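Local structure of iota-carrageenase (1H80) at residues D129-D139 and T155-T165; N186-Y197 and S209-D220. The protein hydrolyses internal beta-1,4 linkages of iota-carrageenan, a sulfated galactan of red algal cell walls, with inversion of anomeric configuration. All coordinates share one frame; numbering follows the deposited sequence.

Interaction 1: residues D129-D139 and T155-T165. With NA (sodium ion), chain H.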
loop_
_atom_site.group_PDB
_atom_site.type_symbol
_atom_site.label_atom_id
_atom_site.label_comp_id
_atom_site.label_asym_id
_atom_site.label_seq_id
_atom_site.Cartn_x
_atom_site.Cartn_y
_atom_site.Cartn_z
ATOM N N ASP A 129 1.893 -4.313 19.652
ATOM C CA ASP A 129 2.209 -3.068 18.961
ATOM C C ASP A 129 1.269 -2.896 17.769
ATOM O O ASP A 129 1.210 -3.761 16.895
ATOM C CB ASP A 129 3.658 -3.120 18.469
ATOM C CG ASP A 129 4.206 -1.759 18.095
ATOM O OD1 ASP A 129 3.413 -0.821 17.858
ATOM O OD2 ASP A 129 5.446 -1.632 18.027
ATOM N N LYS A 130 0.535 -1.788 17.726
ATOM C CA LYS A 130 -0.385 -1.555 16.619
ATOM C C LYS A 130 0.226 -0.675 15.528
ATOM O O LYS A 130 -0.309 -0.585 14.428
ATOM C CB LYS A 130 -1.680 -0.911 17.121
ATOM C CG LYS A 130 -1.530 0.536 17.540
ATOM C CD LYS A 130 -2.882 1.164 17.839
ATOM C CE LYS A 130 -2.738 2.648 18.135
ATOM N NZ LYS A 130 -2.124 3.372 16.987
ATOM N N ASN A 131 1.344 -0.026 15.836
ATOM C CA ASN A 131 2.010 0.849 14.874
ATOM C C ASN A 131 3.176 0.110 14.239
ATOM O O ASN A 131 4.334 0.355 14.578
ATOM C CB ASN A 131 2.507 2.101 15.584
ATOM C CG ASN A 131 1.400 2.811 16.325
ATOM O OD1 ASN A 131 0.366 3.129 15.741
ATOM N ND2 ASN A 131 1.603 3.060 17.614
ATOM N N LEU A 132 2.860 -0.782 13.306
ATOM C CA LEU A 132 3.875 -1.597 12.653
ATOM C C LEU A 132 3.846 -1.635 11.133
ATOM O O LEU A 132 2.791 -1.764 10.523
ATOM C CB LEU A 132 3.759 -3.040 13.141
ATOM C CG LEU A 132 4.067 -3.383 14.595
ATOM C CD1 LEU A 132 3.582 -4.793 14.896
ATOM C CD2 LEU A 132 5.563 -3.260 14.833
ATOM N N ALA A 133 5.028 -1.533 10.538
ATOM C CA ALA A 133 5.190 -1.640 9.094
ATOM C C ALA A 133 6.301 -2.674 8.955
ATOM O O ALA A 133 7.139 -2.809 9.848
ATOM C CB ALA A 133 5.623 -0.313 8.496
ATOM N N VAL A 134 6.303 -3.426 7.860
ATOM C CA VAL A 134 7.342 -4.427 7.665
ATOM C C VAL A 134 8.600 -3.760 7.113
ATOM O O VAL A 134 9.699 -3.955 7.632
ATOM C CB VAL A 134 6.868 -5.532 6.703
ATOM C CG1 VAL A 134 7.962 -6.565 6.512
ATOM C CG2 VAL A 134 5.616 -6.193 7.262
ATOM N N PHE A 135 8.428 -2.968 6.060
ATOM C CA PHE A 135 9.539 -2.247 5.441
ATOM C C PHE A 135 9.215 -0.776 5.262
ATOM O O PHE A 135 8.104 -0.420 4.879
ATOM C CB PHE A 135 9.856 -2.768 4.029
ATOM C CG PHE A 135 10.616 -4.054 3.991
ATOM C CD1 PHE A 135 9.948 -5.271 3.962
ATOM C CD2 PHE A 135 12.008 -4.048 3.957
ATOM C CE1 PHE A 135 10.656 -6.469 3.896
ATOM C CE2 PHE A 135 12.726 -5.239 3.893
ATOM C CZ PHE A 135 12.047 -6.451 3.863
ATOM N N LYS A 136 10.189 0.076 5.550
ATOM C CA LYS A 136 10.039 1.497 5.290
ATOM C C LYS A 136 11.231 1.765 4.386
ATOM O O LYS A 136 12.382 1.576 4.788
ATOM C CB LYS A 136 10.140 2.352 6.550
ATOM C CG LYS A 136 9.978 3.833 6.222
ATOM C CD LYS A 136 9.902 4.710 7.455
ATOM C CE LYS A 136 9.724 6.167 7.052
ATOM N NZ LYS A 136 9.598 7.074 8.227
ATOM N N LEU A 137 10.953 2.172 3.153
ATOM C CA LEU A 137 12.005 2.437 2.184
ATOM C C LEU A 137 12.258 3.925 2.047
ATOM O O LEU A 137 11.328 4.732 2.106
ATOM C CB LEU A 137 11.616 1.865 0.820
ATOM C CG LEU A 137 11.115 0.418 0.814
ATOM C CD1 LEU A 137 10.769 0.019 -0.608
ATOM C CD2 LEU A 137 12.175 -0.512 1.395
ATOM N N GLY A 138 13.528 4.275 1.871
ATOM C CA GLY A 138 13.912 5.662 1.699
ATOM C C GLY A 138 14.885 5.783 0.541
ATOM O O GLY A 138 14.541 5.494 -0.610
ATOM N N ASP A 139 16.108 6.204 0.847
ATOM C CA ASP A 139 17.138 6.374 -0.167
ATOM C C ASP A 139 17.790 5.037 -0.506
ATOM O O ASP A 139 18.896 4.732 -0.049
ATOM C CB ASP A 139 18.205 7.351 0.327
ATOM C CG ASP A 139 19.124 7.819 -0.785
ATOM O OD1 ASP A 139 19.137 7.195 -1.870
ATOM O OD2 ASP A 139 19.846 8.814 -0.570
ATOM N N THR A 155 -3.175 -3.739 11.907
ATOM C CA THR A 155 -2.268 -2.744 12.459
ATOM C C THR A 155 -2.330 -1.468 11.632
ATOM O O THR A 155 -2.801 -1.470 10.491
ATOM C CB THR A 155 -0.808 -3.230 12.436
ATOM O OG1 THR A 155 -0.418 -3.496 11.082
ATOM C CG2 THR A 155 -0.646 -4.483 13.271
ATOM N N ILE A 156 -1.857 -0.376 12.220
ATOM C CA ILE A 156 -1.804 0.899 11.527
ATOM C C ILE A 156 -0.627 0.781 10.561
ATOM O O ILE A 156 0.280 -0.024 10.790
ATOM C CB ILE A 156 -1.531 2.055 12.516
ATOM C CG1 ILE A 156 -2.626 2.097 13.586
ATOM C CG2 ILE A 156 -1.440 3.374 11.769
ATOM C CD1 ILE A 156 -4.033 2.284 13.038
ATOM N N PHE A 157 -0.659 1.565 9.485
ATOM C CA PHE A 157 0.395 1.593 8.467
ATOM C C PHE A 157 0.362 0.458 7.461
ATOM O O PHE A 157 0.111 -0.697 7.811
ATOM C CB PHE A 157 1.786 1.599 9.114
ATOM C CG PHE A 157 2.058 2.815 9.942
ATOM C CD1 PHE A 157 2.234 4.053 9.340
ATOM C CD2 PHE A 157 2.100 2.728 11.325
ATOM C CE1 PHE A 157 2.447 5.195 10.108
ATOM C CE2 PHE A 157 2.312 3.861 12.104
ATOM C CZ PHE A 157 2.484 5.098 11.494
ATOM N N ALA A 158 0.618 0.801 6.204
ATOM C CA ALA A 158 0.688 -0.200 5.155
ATOM C C ALA A 158 1.956 -0.973 5.493
ATOM O O ALA A 158 2.860 -0.441 6.137
ATOM C CB ALA A 158 0.821 0.464 3.795
ATOM N N SER A 159 2.036 -2.219 5.048
ATOM C CA SER A 159 3.193 -3.043 5.353
ATOM C C SER A 159 4.493 -2.595 4.709
ATOM O O SER A 159 5.555 -2.723 5.309
ATOM C CB SER A 159 2.906 -4.488 4.968
ATOM O OG SER A 159 1.856 -4.996 5.769
ATOM N N ILE A 160 4.410 -2.086 3.486
ATOM C CA ILE A 160 5.597 -1.619 2.789
ATOM C C ILE A 160 5.392 -0.158 2.434
ATOM O O ILE A 160 4.514 0.193 1.643
ATOM C CB ILE A 160 5.864 -2.453 1.517
ATOM C CG1 ILE A 160 6.046 -3.927 1.907
ATOM C CG2 ILE A 160 7.116 -1.945 0.807
ATOM C CD1 ILE A 160 6.310 -4.854 0.751
ATOM N N LEU A 161 6.203 0.693 3.044
ATOM C CA LEU A 161 6.118 2.124 2.821
ATOM C C LEU A 161 7.218 2.536 1.858
ATOM O O LEU A 161 8.392 2.539 2.217
ATOM C CB LEU A 161 6.280 2.862 4.153
ATOM C CG LEU A 161 5.315 2.421 5.257
ATOM C CD1 LEU A 161 5.702 3.066 6.576
ATOM C CD2 LEU A 161 3.892 2.797 4.868
ATOM N N VAL A 162 6.831 2.855 0.625
ATOM C CA VAL A 162 7.780 3.286 -0.401
ATOM C C VAL A 162 7.798 4.789 -0.176
ATOM O O VAL A 162 7.178 5.564 -0.905
ATOM C CB VAL A 162 7.251 2.926 -1.804
ATOM C CG1 VAL A 162 8.313 3.201 -2.854
ATOM C CG2 VAL A 162 6.858 1.450 -1.837
ATOM N N ASP A 163 8.540 5.175 0.856
ATOM C CA ASP A 163 8.594 6.550 1.332
ATOM C C ASP A 163 9.753 7.450 0.933
ATOM O O ASP A 163 10.649 7.075 0.176
ATOM C CB ASP A 163 8.517 6.521 2.859
ATOM C CG ASP A 163 7.520 7.515 3.417
ATOM O OD1 ASP A 163 7.382 8.611 2.841
ATOM O OD2 ASP A 163 6.883 7.198 4.446
ATOM N N VAL A 164 9.706 8.659 1.482
ATOM C CA VAL A 164 10.730 9.663 1.251
ATOM C C VAL A 164 11.449 9.898 2.573
ATOM O O VAL A 164 10.926 9.570 3.642
ATOM C CB VAL A 164 10.115 11.006 0.765
ATOM C CG1 VAL A 164 9.336 10.786 -0.519
ATOM C CG2 VAL A 164 9.206 11.594 1.838
ATOM N N THR A 165 12.659 10.437 2.494
ATOM C CA THR A 165 13.437 10.742 3.686
ATOM C C THR A 165 14.193 12.036 3.439
ATOM O O THR A 165 14.584 12.327 2.311
ATOM C CB THR A 165 14.455 9.627 4.031
ATOM O OG1 THR A 165 15.382 9.462 2.952
ATOM C CG2 THR A 165 13.741 8.320 4.288
HETATM NA NA NA H . 0.755 -2.001 9.595
HETATM O O HOH W 1 10.402 9.673 6.276
HETATM O O HOH W 2 0.851 -4.015 8.239
#
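Thr-155 and Leu-132 meet through a sodium ion, which joins two successive turns of a right-handed parallel beta-helix. The hydroxyl OG1 of Thr-155 lies 2.4 Å from the sodium ion; chi1 of 60° sets it between backbone N and carbonyl carbon, while Asp-152 also bonds it. Next, Ile-156 N donates to Lys-130 O at 2.7 Å, and the Ile-156 side chain runs alongside Lys-130, whose chain bends at its last torsion to give NZ to Asn-131 OD1. The carbonyls of Ile-156 and Phe-157 join Leu-132 O and a water on the metal; Leu-132 O and Ile-156 O stand 3.1 Å apart, a closeness the shared cation makes tolerable. The ring of Phe-157 meets Asn-131 CB edge-on. Ser-159 O then takes two N-H groups, from Val-134 at 2.7 Å and more straightly from Phe-135 (168°), where segment 129-139 turns its corner at Val-134. Parallel pairing follows. Ile-160 CG2 touches Leu-137 CD1 on one face; Leu-161 N bonds Phe-135 O, Leu-161 O receives Leu-137 N at 2.8 Å, and on the other face Leu-161 CD1 rests 3.9 Å from Ala-133 CB. Val-162 CG2 touches the same Leu-137 CD1. Beyond them the carboxylate of Asp-163 approaches Lys-136 without touching its NZ, and Thr-165 CG2 lies against Gly-138 CA. Strand 132-141 is flanked by 97-102 and strand 160-167 by 194-196, while the side chains of Leu-137, Ile-160 and Val-162 pack inward on Ile-179 of strand 177-185.

Interaction 2: residues N186-Y197 and S209-D220; sequences NALFGYGLIQTY and SEGGIALRMETD
Two stacked corners of the beta-helix, at Leu-193 and at Ala-214 and Leu-215, are flanked by a bond from Arg-216 to the Tyr-191 carbonyl. That oxygen accepts two firm bonds: Ile-213 N, and Arg-216 NH2 at 2.8 Å, which lies in the carbonyl plane on a lone pair, the N-H...O angle being 170°. The arginine bends at chi3 (-72°), bringing its guanidinium against the type I turn Leu-188 to Tyr-191, with Gly-190 O over one face and Ile-213 CD1 over the other. NH1 makes a salt bridge to OE1 of Glu-218, whose OE2 is hydrogen-bonded to His-254, and NE shares a water with the carbonyls of Ile-194 and Ile-213.

In such parallel coils the strands stack in register: Arg-216 N bonds Ile-194 O, and Thr-196 N bonds Arg-216 O. Glycines allow the close approach before the corners, Gly-212 CA standing 3.4 Å from Phe-189 O. On the inner side the Leu-215 side chain crosses that of Ile-194 obliquely, CD1 lying 3.9 Å from Ile-194 CB, and Thr-196 OG1 lies alongside Met-217 CG, buried without a polar partner. Glu-210 reaches back with OE1 to take Asn-186 N on its anti lone pair.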
loop_
_atom_site.group_PDB
_atom_site.type_symbol
_atom_site.label_atom_id
_atom_site.label_comp_id
_atom_site.label_asym_id
_atom_site.label_seq_id
_atom_site.Cartn_x
_atom_site.Cartn_y
_atom_site.Cartn_z
ATOM N N ASN A 186 -5.632 -10.068 6.730
ATOM C CA ASN A 186 -6.272 -9.244 7.746
ATOM C C ASN A 186 -5.705 -7.837 7.931
ATOM O O ASN A 186 -5.299 -7.453 9.028
ATOM C CB ASN A 186 -6.259 -10.002 9.080
ATOM C CG ASN A 186 -7.229 -9.418 10.087
ATOM O OD1 ASN A 186 -8.255 -8.852 9.714
ATOM N ND2 ASN A 186 -6.917 -9.566 11.372
ATOM N N ALA A 187 -5.698 -7.063 6.852
ATOM C CA ALA A 187 -5.208 -5.689 6.900
ATOM C C ALA A 187 -6.332 -4.750 7.335
ATOM O O ALA A 187 -7.514 -5.040 7.124
ATOM C CB ALA A 187 -4.698 -5.270 5.528
ATOM N N LEU A 188 -5.959 -3.633 7.949
ATOM C CA LEU A 188 -6.930 -2.633 8.380
ATOM C C LEU A 188 -7.365 -1.877 7.127
ATOM O O LEU A 188 -6.549 -1.611 6.243
ATOM C CB LEU A 188 -6.284 -1.677 9.383
ATOM C CG LEU A 188 -7.141 -0.557 9.973
ATOM C CD1 LEU A 188 -8.371 -1.130 10.666
ATOM C CD2 LEU A 188 -6.290 0.234 10.954
ATOM N N PHE A 189 -8.641 -1.515 7.053
ATOM C CA PHE A 189 -9.171 -0.835 5.875
ATOM C C PHE A 189 -8.403 0.392 5.396
ATOM O O PHE A 189 -8.306 0.628 4.194
ATOM C CB PHE A 189 -10.637 -0.435 6.099
ATOM C CG PHE A 189 -10.828 0.631 7.140
ATOM C CD1 PHE A 189 -10.887 0.302 8.493
ATOM C CD2 PHE A 189 -10.942 1.968 6.769
ATOM C CE1 PHE A 189 -11.059 1.291 9.459
ATOM C CE2 PHE A 189 -11.115 2.967 7.732
ATOM C CZ PHE A 189 -11.172 2.625 9.079
ATOM N N GLY A 190 -7.868 1.171 6.328
ATOM C CA GLY A 190 -7.155 2.379 5.955
ATOM C C GLY A 190 -5.748 2.153 5.449
ATOM O O GLY A 190 -5.059 3.103 5.072
ATOM N N TYR A 191 -5.320 0.901 5.421
ATOM C CA TYR A 191 -3.974 0.612 4.976
ATOM C C TYR A 191 -3.903 -0.513 3.965
ATOM O O TYR A 191 -4.626 -0.493 2.976
ATOM C CB TYR A 191 -3.098 0.354 6.200
ATOM C CG TYR A 191 -3.122 1.549 7.126
ATOM C CD1 TYR A 191 -2.334 2.666 6.863
ATOM C CD2 TYR A 191 -4.004 1.605 8.205
ATOM C CE1 TYR A 191 -2.424 3.815 7.643
ATOM C CE2 TYR A 191 -4.102 2.752 8.997
ATOM C CZ TYR A 191 -3.309 3.852 8.705
ATOM O OH TYR A 191 -3.396 4.997 9.465
ATOM N N GLY A 192 -3.033 -1.485 4.196
ATOM C CA GLY A 192 -2.909 -2.565 3.244
ATOM C C GLY A 192 -1.462 -2.948 3.027
ATOM O O GLY A 192 -0.609 -2.728 3.883
ATOM N N LEU A 193 -1.175 -3.489 1.853
ATOM C CA LEU A 193 0.164 -3.963 1.555
ATOM C C LEU A 193 1.195 -2.892 1.208
ATOM O O LEU A 193 2.200 -2.747 1.905
ATOM C CB LEU A 193 0.069 -5.011 0.445
ATOM C CG LEU A 193 1.315 -5.801 0.057
ATOM C CD1 LEU A 193 2.081 -6.258 1.286
ATOM C CD2 LEU A 193 0.867 -6.995 -0.780
ATOM N N ILE A 194 0.943 -2.140 0.143
ATOM C CA ILE A 194 1.867 -1.100 -0.294
ATOM C C ILE A 194 1.260 0.293 -0.270
ATOM O O ILE A 194 0.104 0.475 -0.632
ATOM C CB ILE A 194 2.288 -1.286 -1.776
ATOM C CG1 ILE A 194 2.708 -2.729 -2.046
ATOM C CG2 ILE A 194 3.399 -0.298 -2.128
ATOM C CD1 ILE A 194 3.921 -3.177 -1.273
ATOM N N GLN A 195 2.033 1.270 0.182
ATOM C CA GLN A 195 1.590 2.651 0.067
ATOM C C GLN A 195 2.811 3.355 -0.499
ATOM O O GLN A 195 3.911 3.234 0.043
ATOM C CB GLN A 195 1.169 3.301 1.383
ATOM C CG GLN A 195 0.718 4.742 1.099
ATOM C CD GLN A 195 -0.291 5.301 2.077
ATOM O OE1 GLN A 195 -0.749 6.438 1.917
ATOM N NE2 GLN A 195 -0.645 4.524 3.086
ATOM N N THR A 196 2.616 4.072 -1.601
ATOM C CA THR A 196 3.712 4.764 -2.269
ATOM C C THR A 196 3.660 6.273 -2.102
ATOM O O THR A 196 2.614 6.887 -2.292
ATOM C CB THR A 196 3.705 4.481 -3.775
ATOM O OG1 THR A 196 2.535 5.066 -4.368
ATOM C CG2 THR A 196 3.698 2.983 -4.033
ATOM N N TYR A 197 4.802 6.862 -1.769
ATOM C CA TYR A 197 4.903 8.307 -1.595
ATOM C C TYR A 197 5.873 8.877 -2.624
ATOM O O TYR A 197 5.541 9.798 -3.369
ATOM C CB TYR A 197 5.391 8.613 -0.184
ATOM C CG TYR A 197 4.462 8.081 0.877
ATOM C CD1 TYR A 197 3.259 8.724 1.161
ATOM C CD2 TYR A 197 4.775 6.922 1.584
ATOM C CE1 TYR A 197 2.389 8.224 2.128
ATOM C CE2 TYR A 197 3.913 6.409 2.548
ATOM C CZ TYR A 197 2.723 7.067 2.817
ATOM O OH TYR A 197 1.877 6.560 3.775
ATOM N N SER A 209 -3.668 -8.293 -1.061
ATOM C CA SER A 209 -3.977 -7.854 0.289
ATOM C C SER A 209 -5.422 -8.179 0.617
ATOM O O SER A 209 -6.317 -7.934 -0.189
ATOM C CB SER A 209 -3.750 -6.345 0.444
ATOM O OG SER A 209 -4.096 -5.927 1.755
ATOM N N GLU A 210 -5.630 -8.762 1.792
ATOM C CA GLU A 210 -6.964 -9.082 2.272
ATOM C C GLU A 210 -7.275 -7.925 3.212
ATOM O O GLU A 210 -6.695 -7.826 4.292
ATOM C CB GLU A 210 -6.961 -10.395 3.046
ATOM C CG GLU A 210 -8.307 -10.718 3.675
ATOM C CD GLU A 210 -8.247 -11.929 4.580
ATOM O OE1 GLU A 210 -7.516 -11.883 5.595
ATOM O OE2 GLU A 210 -8.930 -12.928 4.272
ATOM N N GLY A 211 -8.179 -7.048 2.791
ATOM C CA GLY A 211 -8.509 -5.883 3.590
ATOM C C GLY A 211 -7.708 -4.700 3.067
ATOM O O GLY A 211 -6.632 -4.882 2.489
ATOM N N GLY A 212 -8.229 -3.491 3.248
ATOM C CA GLY A 212 -7.519 -2.310 2.786
ATOM C C GLY A 212 -7.280 -2.282 1.286
ATOM O O GLY A 212 -8.131 -2.694 0.502
ATOM N N ILE A 213 -6.111 -1.792 0.886
ATOM C CA ILE A 213 -5.756 -1.697 -0.526
ATOM C C ILE A 213 -4.386 -2.330 -0.755
ATOM O O ILE A 213 -3.446 -2.085 0.004
ATOM C CB ILE A 213 -5.738 -0.228 -0.972
ATOM C CG1 ILE A 213 -7.151 0.341 -0.844
ATOM C CG2 ILE A 213 -5.234 -0.103 -2.408
ATOM C CD1 ILE A 213 -7.240 1.792 -1.135
ATOM N N ALA A 214 -4.278 -3.151 -1.796
ATOM C CA ALA A 214 -3.013 -3.823 -2.085
ATOM C C ALA A 214 -1.934 -2.850 -2.552
ATOM O O ALA A 214 -0.837 -2.809 -1.993
ATOM C CB ALA A 214 -3.228 -4.913 -3.127
ATOM N N LEU A 215 -2.244 -2.079 -3.587
ATOM C CA LEU A 215 -1.301 -1.102 -4.119
ATOM C C LEU A 215 -1.951 0.263 -3.987
ATOM O O LEU A 215 -2.709 0.701 -4.853
ATOM C CB LEU A 215 -0.983 -1.406 -5.581
ATOM C CG LEU A 215 0.011 -0.449 -6.247
ATOM C CD1 LEU A 215 1.309 -0.367 -5.433
ATOM C CD2 LEU A 215 0.291 -0.937 -7.656
ATOM N N ARG A 216 -1.643 0.927 -2.883
ATOM C CA ARG A 216 -2.211 2.225 -2.569
ATOM C C ARG A 216 -1.296 3.358 -3.008
ATOM O O ARG A 216 -0.379 3.749 -2.288
ATOM C CB ARG A 216 -2.459 2.296 -1.063
ATOM C CG ARG A 216 -3.179 3.540 -0.588
ATOM C CD ARG A 216 -3.167 3.585 0.931
ATOM N NE ARG A 216 -4.051 2.588 1.532
ATOM C CZ ARG A 216 -5.349 2.787 1.749
ATOM N NH1 ARG A 216 -5.904 3.943 1.415
ATOM N NH2 ARG A 216 -6.091 1.835 2.299
ATOM N N MET A 217 -1.544 3.880 -4.202
ATOM C CA MET A 217 -0.730 4.967 -4.711
ATOM C C MET A 217 -1.374 6.269 -4.279
ATOM O O MET A 217 -1.888 7.043 -5.086
ATOM C CB MET A 217 -0.602 4.849 -6.223
ATOM C CG MET A 217 0.211 3.611 -6.596
ATOM S SD MET A 217 0.253 3.227 -8.330
ATOM C CE MET A 217 -1.358 2.418 -8.515
ATOM N N GLU A 218 -1.347 6.467 -2.966
ATOM C CA GLU A 218 -1.904 7.645 -2.321
ATOM C C GLU A 218 -0.706 8.428 -1.802
ATOM O O GLU A 218 -0.190 8.175 -0.711
ATOM C CB GLU A 218 -2.833 7.206 -1.184
ATOM C CG GLU A 218 -3.461 8.337 -0.395
ATOM C CD GLU A 218 -4.703 7.893 0.361
ATOM O OE1 GLU A 218 -4.715 6.754 0.877
ATOM O OE2 GLU A 218 -5.665 8.689 0.443
ATOM N N THR A 219 -0.261 9.372 -2.620
ATOM C CA THR A 219 0.906 10.192 -2.327
ATOM C C THR A 219 0.570 11.393 -1.450
ATOM O O THR A 219 0.451 12.511 -1.947
ATOM C CB THR A 219 1.524 10.664 -3.649
ATOM O OG1 THR A 219 0.533 11.360 -4.418
ATOM C CG2 THR A 219 1.988 9.465 -4.459
ATOM N N ASP A 220 0.451 11.168 -0.143
ATOM C CA ASP A 220 0.075 12.252 0.762
ATOM C C ASP A 220 0.986 12.562 1.947
ATOM O O ASP A 220 0.531 13.140 2.937
ATOM C CB ASP A 220 -1.347 12.017 1.283
ATOM C CG ASP A 220 -1.473 10.741 2.100
ATOM O OD1 ASP A 220 -0.440 10.099 2.384
ATOM O OD2 ASP A 220 -2.613 10.382 2.468
HETATM O O HOH W 3 -2.130 0.135 1.313
#

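In the fold
Interactions 1 and 2 follow one another along the chain, the first closing before the second opens, and their centres lie 11 Å apart. Strands 160-167 and 194-196 are sheet neighbours, so the pairing of coils continues from one contact into the next: Ile-160 N and Leu-193 O, 2.8 Å apart, probably form a hydrogen bond, as do Val-162 O and Tyr-197 N. At the sodium end, Tyr-191 packs on the backbone of Phe-157. Strands 132-141, 160-167, 194-196 and 216-218 thus climb the beta-helix, each coil offering the N-H and C=O groups with which the next one pairs. The sodium ion and Arg-216 each bind carbonyl groups around the loops that precede the strands.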